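Local coordinates for kappa-carrageenase (Pseudoalteromonas carrageenovora, PDB 5OCQ), which cleaves internal beta-1,4 linkages between D-galactose 4-sulfate and 3,6-anhydro-D-galactose in kappa-carrageenan, through a family GH16 catalytic domain, at residues G41-K46 with G234-H239; Y82-T87 with F247-N252. The protein carries 1 engineered substitution. All blocks are in the same frame, centred on the assembly; numbering follows the deposited sequence. Where two conformers were deposited one is given.

Contact 1: G41-K46 with G234-H239. With G4S (4-O-sulfo-beta-D-galactopyranose), chain C.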
loop_
_atom_site.group_PDB
_atom_site.type_symbol
_atom_site.label_atom_id
_atom_site.label_comp_id
_atom_site.label_asym_id
_atom_site.label_seq_id
_atom_site.Cartn_x
_atom_site.Cartn_y
_atom_site.Cartn_z
ATOM N N GLY A 41 1.220 6.624 -10.461
ATOM C CA GLY A 41 1.479 5.405 -11.294
ATOM C C GLY A 41 1.042 5.682 -12.732
ATOM O O GLY A 41 1.046 6.815 -13.193
ATOM N N VAL A 42 0.563 4.623 -13.380
ATOM C CA VAL A 42 0.180 4.660 -14.763
ATOM C C VAL A 42 -1.267 4.166 -14.931
ATOM O O VAL A 42 -1.658 3.647 -15.985
ATOM C CB VAL A 42 1.161 3.824 -15.626
ATOM C CG1 VAL A 42 2.566 4.522 -15.540
ATOM C CG2 VAL A 42 1.189 2.362 -15.277
ATOM N N TRP A 43 -2.091 4.429 -13.928
ATOM C CA TRP A 43 -3.515 4.070 -13.933
ATOM C C TRP A 43 -4.268 5.254 -13.315
ATOM O O TRP A 43 -3.633 6.129 -12.758
ATOM C CB TRP A 43 -3.802 2.790 -13.170
ATOM C CG TRP A 43 -3.232 2.792 -11.762
ATOM C CD1 TRP A 43 -3.862 3.255 -10.628
ATOM C CD2 TRP A 43 -1.888 2.472 -11.334
ATOM N NE1 TRP A 43 -2.993 3.255 -9.571
ATOM C CE2 TRP A 43 -1.829 2.660 -9.935
ATOM C CE3 TRP A 43 -0.751 1.885 -11.971
ATOM C CZ2 TRP A 43 -0.626 2.500 -9.197
ATOM C CZ3 TRP A 43 0.388 1.644 -11.200
ATOM C CH2 TRP A 43 0.426 1.915 -9.837
ATOM N N SER A 44 -5.604 5.213 -13.361
ATOM C CA SER A 44 -6.380 6.275 -12.672
ATOM C C SER A 44 -7.362 5.569 -11.760
ATOM O O SER A 44 -7.911 4.486 -12.147
ATOM C CB SER A 44 -7.111 7.197 -13.638
ATOM O OG SER A 44 -6.147 7.826 -14.472
ATOM N N TRP A 45 -7.680 6.175 -10.601
ATOM C CA TRP A 45 -8.655 5.582 -9.655
ATOM C C TRP A 45 -10.064 5.903 -10.083
ATOM O O TRP A 45 -10.377 7.047 -10.440
ATOM C CB TRP A 45 -8.410 6.118 -8.265
ATOM C CG TRP A 45 -7.021 5.928 -7.738
ATOM C CD1 TRP A 45 -6.182 6.923 -7.309
ATOM C CD2 TRP A 45 -6.318 4.698 -7.533
ATOM N NE1 TRP A 45 -5.012 6.389 -6.835
ATOM C CE2 TRP A 45 -5.073 5.012 -6.916
ATOM C CE3 TRP A 45 -6.629 3.348 -7.729
ATOM C CZ2 TRP A 45 -4.128 4.006 -6.559
ATOM C CZ3 TRP A 45 -5.676 2.380 -7.424
ATOM C CH2 TRP A 45 -4.459 2.691 -6.816
ATOM N N LYS A 46 -10.961 4.934 -9.969
ATOM C CA LYS A 46 -12.403 5.207 -10.084
ATOM C C LYS A 46 -13.149 4.614 -8.899
ATOM O O LYS A 46 -12.963 3.462 -8.545
ATOM C CB LYS A 46 -13.004 4.600 -11.344
ATOM C CG LYS A 46 -12.423 5.185 -12.669
ATOM C CD LYS A 46 -12.979 4.520 -13.917
ATOM C CE LYS A 46 -14.429 4.689 -14.191
ATOM N NZ LYS A 46 -14.709 4.136 -15.556
ATOM N N GLY A 234 -2.346 -2.018 -7.702
ATOM C CA GLY A 234 -1.575 -1.377 -8.706
ATOM C C GLY A 234 -1.125 -2.249 -9.863
ATOM O O GLY A 234 -1.286 -3.445 -9.817
ATOM N N LEU A 235 -0.702 -1.601 -10.958
ATOM C CA LEU A 235 -0.224 -2.311 -12.163
ATOM C C LEU A 235 1.289 -2.567 -11.995
ATOM O O LEU A 235 2.024 -1.809 -11.394
ATOM C CB LEU A 235 -0.526 -1.522 -13.415
ATOM C CG LEU A 235 -0.877 -2.057 -14.772
ATOM C CD1 LEU A 235 -2.197 -2.801 -14.833
ATOM C CD2 LEU A 235 -0.818 -0.879 -15.763
ATOM N N ARG A 236 1.756 -3.650 -12.615
ATOM C CA ARG A 236 3.159 -4.072 -12.603
ATOM C C ARG A 236 3.578 -4.646 -13.983
ATOM O O ARG A 236 2.745 -4.783 -14.876
ATOM C CB ARG A 236 3.432 -5.070 -11.470
ATOM C CG ARG A 236 3.175 -4.577 -10.041
ATOM C CD ARG A 236 4.172 -3.557 -9.561
ATOM N NE ARG A 236 3.915 -3.232 -8.155
ATOM C CZ ARG A 236 3.098 -2.292 -7.686
ATOM N NH1 ARG A 236 2.401 -1.544 -8.508
ATOM N NH2 ARG A 236 2.959 -2.175 -6.365
ATOM N N ALA A 237 4.844 -5.051 -14.077
ATOM C CA ALA A 237 5.306 -5.773 -15.284
ATOM C C ALA A 237 4.355 -6.921 -15.599
ATOM O O ALA A 237 3.876 -7.618 -14.667
ATOM C CB ALA A 237 6.723 -6.245 -15.067
ATOM N N PRO A 238 3.961 -7.117 -16.863
ATOM C CA PRO A 238 4.570 -6.538 -18.059
ATOM C C PRO A 238 3.985 -5.226 -18.563
ATOM O O PRO A 238 4.392 -4.753 -19.673
ATOM C CB PRO A 238 4.349 -7.659 -19.111
ATOM C CG PRO A 238 3.055 -8.251 -18.717
ATOM C CD PRO A 238 3.055 -8.232 -17.208
ATOM N N HIS A 239 3.130 -4.565 -17.739
ATOM C CA HIS A 239 2.411 -3.433 -18.242
ATOM C C HIS A 239 3.052 -2.112 -17.820
ATOM O O HIS A 239 2.532 -1.036 -18.166
ATOM C CB HIS A 239 1.018 -3.496 -17.647
ATOM C CG HIS A 239 0.316 -4.779 -17.951
ATOM N ND1 HIS A 239 0.050 -5.168 -19.242
ATOM C CD2 HIS A 239 -0.159 -5.757 -17.151
ATOM C CE1 HIS A 239 -0.594 -6.328 -19.211
ATOM N NE2 HIS A 239 -0.712 -6.707 -17.962
HETATM C C1 G4S C . 5.441 1.767 -2.802
HETATM C C2 G4S C . 5.202 3.080 -3.535
HETATM C C3 G4S C . 3.787 3.663 -3.331
HETATM C C4 G4S C . 2.772 2.521 -3.550
HETATM C C5 G4S C . 3.094 1.343 -2.609
HETATM C C6 G4S C . 2.086 0.230 -2.549
HETATM O O1 G4S C . 6.618 1.145 -3.398
HETATM O O2 G4S C . 6.129 4.100 -3.004
HETATM O O4 G4S C . 3.013 2.063 -4.897
HETATM O O5 G4S C . 4.375 0.793 -3.024
HETATM O O6 G4S C . 2.150 -0.623 -3.707
HETATM S S G4S C . 1.940 2.229 -6.158
HETATM O O7 G4S C . 0.573 2.364 -5.584
HETATM O O8 G4S C . 2.412 3.465 -6.892
HETATM O O9 G4S C . 2.091 0.941 -6.862
#
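Trp43 lays one face of its indole over the backbone of Gly234 and Leu235. The CA of Gly234 stands 4.1 Å from the centroid of the six-membered ring and 17° off its normal, a CH-pi contact. On the same face, toward the rim, Leu235 N approaches Trp43 CZ3 to 3.4 Å. Gly41 CA covers the opposite face, so backbone encloses the ring on two sides; a CB on Gly41 would run into Trp43 CH2. The indole gets there with chi1 at 52°, its CG lodged between the backbone N and the carbonyl carbon.

Among the apolar contacts, Leu235 CB meets Trp43 CE3 obliquely at 3.7 Å, beyond the rim and on the same side as Gly234. In one of the two conformers of Leu235, Val42 CG2 crosses its CD2 at about a right angle, a contact that may not hold in the other.

The polar part belongs to Arg236, whose chain bends at chi2. NH1 donates to Leu235 O (2.9 Å) in the guanidinium plane but above the carbonyl plane, and also to sulfate O9 of the sulfo-galactose (3.0 Å). NH2 adds weak bonds to O6 and O9. Gln147 holds NE, and Asp144, engineered at the proton-donor position, forms a salt bridge with NH2. Trp43 CH2 abuts the same O9 at 3.5 Å. A serine in place of Trp43 would probably open a gap between Gly41 and Gly234 and deprive sulfate O9 of one aromatic neighbour.

An arginine beside an aromatic wall, gripping sulfate, marks the substrate-recognition site of this GH16 beta-jellyroll cleft.

Contact 2: Y82-T87 with F247-N252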
loop_
_atom_site.group_PDB
_atom_site.type_symbol
_atom_site.label_atom_id
_atom_site.label_comp_id
_atom_site.label_asym_id
_atom_site.label_seq_id
_atom_site.Cartn_x
_atom_site.Cartn_y
_atom_site.Cartn_z
ATOM N N TYR A 82 -2.204 12.824 -21.336
ATOM C CA TYR A 82 -1.280 11.647 -21.467
ATOM C C TYR A 82 -2.130 10.394 -21.528
ATOM O O TYR A 82 -2.965 10.114 -20.673
ATOM C CB TYR A 82 -0.347 11.668 -20.329
ATOM C CG TYR A 82 0.838 10.733 -20.420
ATOM C CD1 TYR A 82 2.003 11.155 -20.993
ATOM C CD2 TYR A 82 0.778 9.454 -19.920
ATOM C CE1 TYR A 82 3.120 10.283 -21.054
ATOM C CE2 TYR A 82 1.829 8.555 -20.057
ATOM C CZ TYR A 82 2.982 8.991 -20.633
ATOM O OH TYR A 82 4.077 8.108 -20.635
ATOM N N PRO A 83 -1.968 9.560 -22.555
ATOM C CA PRO A 83 -2.791 8.350 -22.689
ATOM C C PRO A 83 -2.362 7.273 -21.715
ATOM O O PRO A 83 -1.126 7.012 -21.550
ATOM C CB PRO A 83 -2.616 7.884 -24.153
ATOM C CG PRO A 83 -1.448 8.614 -24.580
ATOM C CD PRO A 83 -1.127 9.820 -23.756
ATOM N N LEU A 84 -3.353 6.701 -21.054
ATOM C CA LEU A 84 -3.182 5.562 -20.161
ATOM C C LEU A 84 -4.166 4.474 -20.452
ATOM O O LEU A 84 -5.142 4.710 -21.173
ATOM C CB LEU A 84 -3.260 6.042 -18.678
ATOM C CG LEU A 84 -2.191 7.053 -18.243
ATOM C CD1 LEU A 84 -2.527 7.410 -16.779
ATOM C CD2 LEU A 84 -0.823 6.430 -18.206
ATOM N N TYR A 85 -3.894 3.277 -19.950
ATOM C CA TYR A 85 -4.589 2.097 -20.438
ATOM C C TYR A 85 -5.357 1.312 -19.404
ATOM O O TYR A 85 -6.198 0.416 -19.801
ATOM C CB TYR A 85 -3.575 1.184 -21.188
ATOM C CG TYR A 85 -2.780 1.991 -22.208
ATOM C CD1 TYR A 85 -3.370 2.499 -23.370
ATOM C CD2 TYR A 85 -1.419 2.276 -21.948
ATOM C CE1 TYR A 85 -2.609 3.332 -24.234
ATOM C CE2 TYR A 85 -0.695 3.076 -22.798
ATOM C CZ TYR A 85 -1.320 3.569 -23.956
ATOM O OH TYR A 85 -0.504 4.328 -24.814
ATOM N N TYR A 86 -5.204 1.572 -18.094
ATOM C CA TYR A 86 -5.846 0.781 -17.042
ATOM C C TYR A 86 -6.447 1.707 -15.950
ATOM O O TYR A 86 -5.938 2.830 -15.707
ATOM C CB TYR A 86 -4.889 -0.157 -16.359
ATOM C CG TYR A 86 -4.313 -1.202 -17.314
ATOM C CD1 TYR A 86 -4.967 -2.408 -17.495
ATOM C CD2 TYR A 86 -3.149 -0.928 -18.012
ATOM C CE1 TYR A 86 -4.427 -3.352 -18.424
ATOM C CE2 TYR A 86 -2.651 -1.810 -18.957
ATOM C CZ TYR A 86 -3.282 -3.020 -19.110
ATOM O OH TYR A 86 -2.803 -3.975 -20.098
ATOM N N THR A 87 -7.569 1.302 -15.404
ATOM C CA THR A 87 -8.114 1.959 -14.260
ATOM C C THR A 87 -8.096 0.978 -13.085
ATOM O O THR A 87 -8.107 -0.219 -13.288
ATOM C CB THR A 87 -9.532 2.549 -14.484
ATOM O OG1 THR A 87 -10.489 1.489 -14.741
ATOM C CG2 THR A 87 -9.498 3.617 -15.564
ATOM N N PHE A 247 6.717 4.616 -12.109
ATOM C CA PHE A 247 6.222 3.838 -13.204
ATOM C C PHE A 247 5.999 4.672 -14.484
ATOM O O PHE A 247 5.500 5.826 -14.407
ATOM C CB PHE A 247 4.923 3.029 -12.897
ATOM C CG PHE A 247 5.087 1.989 -11.882
ATOM C CD1 PHE A 247 5.927 0.906 -12.108
ATOM C CD2 PHE A 247 4.432 2.069 -10.682
ATOM C CE1 PHE A 247 6.040 -0.108 -11.196
ATOM C CE2 PHE A 247 4.571 1.066 -9.729
ATOM C CZ PHE A 247 5.422 0.015 -9.971
ATOM N N TYR A 248 6.202 4.022 -15.650
ATOM C CA TYR A 248 5.824 4.537 -16.961
ATOM C C TYR A 248 5.119 3.382 -17.692
ATOM O O TYR A 248 5.333 2.207 -17.293
ATOM C CB TYR A 248 7.059 5.022 -17.781
ATOM C CG TYR A 248 7.618 6.321 -17.383
ATOM C CD1 TYR A 248 8.490 6.430 -16.316
ATOM C CD2 TYR A 248 7.312 7.471 -18.100
ATOM C CE1 TYR A 248 9.002 7.640 -15.944
ATOM C CE2 TYR A 248 7.839 8.696 -17.779
ATOM C CZ TYR A 248 8.688 8.793 -16.656
ATOM O OH TYR A 248 9.198 10.009 -16.278
ATOM N N PRO A 249 4.239 3.652 -18.658
ATOM C CA PRO A 249 3.540 2.559 -19.338
ATOM C C PRO A 249 4.508 1.778 -20.219
ATOM O O PRO A 249 5.457 2.381 -20.776
ATOM C CB PRO A 249 2.446 3.229 -20.161
ATOM C CG PRO A 249 2.548 4.696 -19.840
ATOM C CD PRO A 249 3.747 4.979 -19.073
ATOM N N SER A 250 4.325 0.496 -20.311
ATOM C CA SER A 250 5.060 -0.254 -21.354
ATOM C C SER A 250 4.224 -0.305 -22.659
ATOM O O SER A 250 3.122 0.232 -22.760
ATOM C CB SER A 250 5.337 -1.651 -20.812
ATOM O OG SER A 250 4.204 -2.470 -20.950
ATOM N N ALA A 251 4.731 -1.057 -23.643
ATOM C CA ALA A 251 3.899 -1.209 -24.866
ATOM C C ALA A 251 2.969 -2.411 -24.811
ATOM O O ALA A 251 2.201 -2.641 -25.726
ATOM C CB ALA A 251 4.794 -1.226 -26.117
ATOM N N ASN A 252 2.970 -3.155 -23.704
ATOM C CA ASN A 252 2.029 -4.225 -23.476
ATOM C C ASN A 252 0.748 -3.695 -22.770
ATOM O O ASN A 252 0.805 -3.408 -21.556
ATOM C CB ASN A 252 2.638 -5.299 -22.640
ATOM C CG ASN A 252 1.684 -6.470 -22.386
ATOM O OD1 ASN A 252 0.451 -6.332 -22.392
ATOM N ND2 ASN A 252 2.269 -7.681 -22.203
#
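Pro249 meets two tyrosines and a leucine of segment 82-87, and its ring can be followed atom by atom. CB comes first: it lies at the edge of the Tyr85 ring, near that ring's plane, 4.1 Å from CE2, and the two side chains cross at about a right angle. CG, the tip, meets Tyr82 through both the hydroxyl oxygen and CE2, the latter at 3.9 Å, where proline carbon and aromatic edge come from opposite directions; it also meets Leu84 CD2 at 4.1 Å, a branch reaching across. CD, where the ring turns back to the backbone, approaches Tyr82 OH to 3.5 Å. Three residues of one strand thus line one proline, all by van der Waals contact.

Tyr82 reaches this far because its CG is anti to the backbone N (chi1 -168°), which sends the ring out toward the proline. Its hydroxyl oxygen also comes within 4.2 Å of Tyr248 CD2, at the edge of that ring. The phenol of Tyr248 is anchored elsewhere, through hydrogen bonds of its OH with Asp72 and with Cys74 N.

Beyond the proline the chain folds into an ST turn, Asn252 N donating to Ser250 OG over 3.1 Å. Tyr86 OH merely approaches Asn252 O; its hydrogen bond is with Ser254 O, and Asn252 OD1 likewise is bonded to Ser254 N.

The short strand segments 82-87 and 247-249 run nearly perpendicular (95°), their axes 8.7 Å apart at closest approach. Strand 77-97 pairs antiparallel with 56-72, whose Phe70 stacks on Tyr82, whereas strand 246-249 pairs with 240-243 in a small antiparallel sheet and meets 82-87 through side chains, chiefly Pro249, without pairing to it.

Overall arrangement
Contacts 1 and 2 adjoin, their centres 7 Å apart, with contact 1 the nearer to the chain centre. Segments 234-239 and 247-252 are tied by two probable hydrogen bonds, Pro238 O to Ser250 OG (2.6 Å) and His239 ND1 to Asn252 O (3.0 Å). Val42 touches both Phe247 and Pro249, joining 41-46 to 247-252, while Leu235 and the His239 ring meet Tyr86, joining 234-239 to 82-87. Trp43 and Arg236 of contact 1 line the glycan pocket, the Arg236 side chain about 3 Å from that of Asp144 and about 7 Å from that of Asp141. Phe247 of contact 2 also lines the pocket and touches Arg236, but Tyr86 stays about 10 Å from Arg236 between side chains.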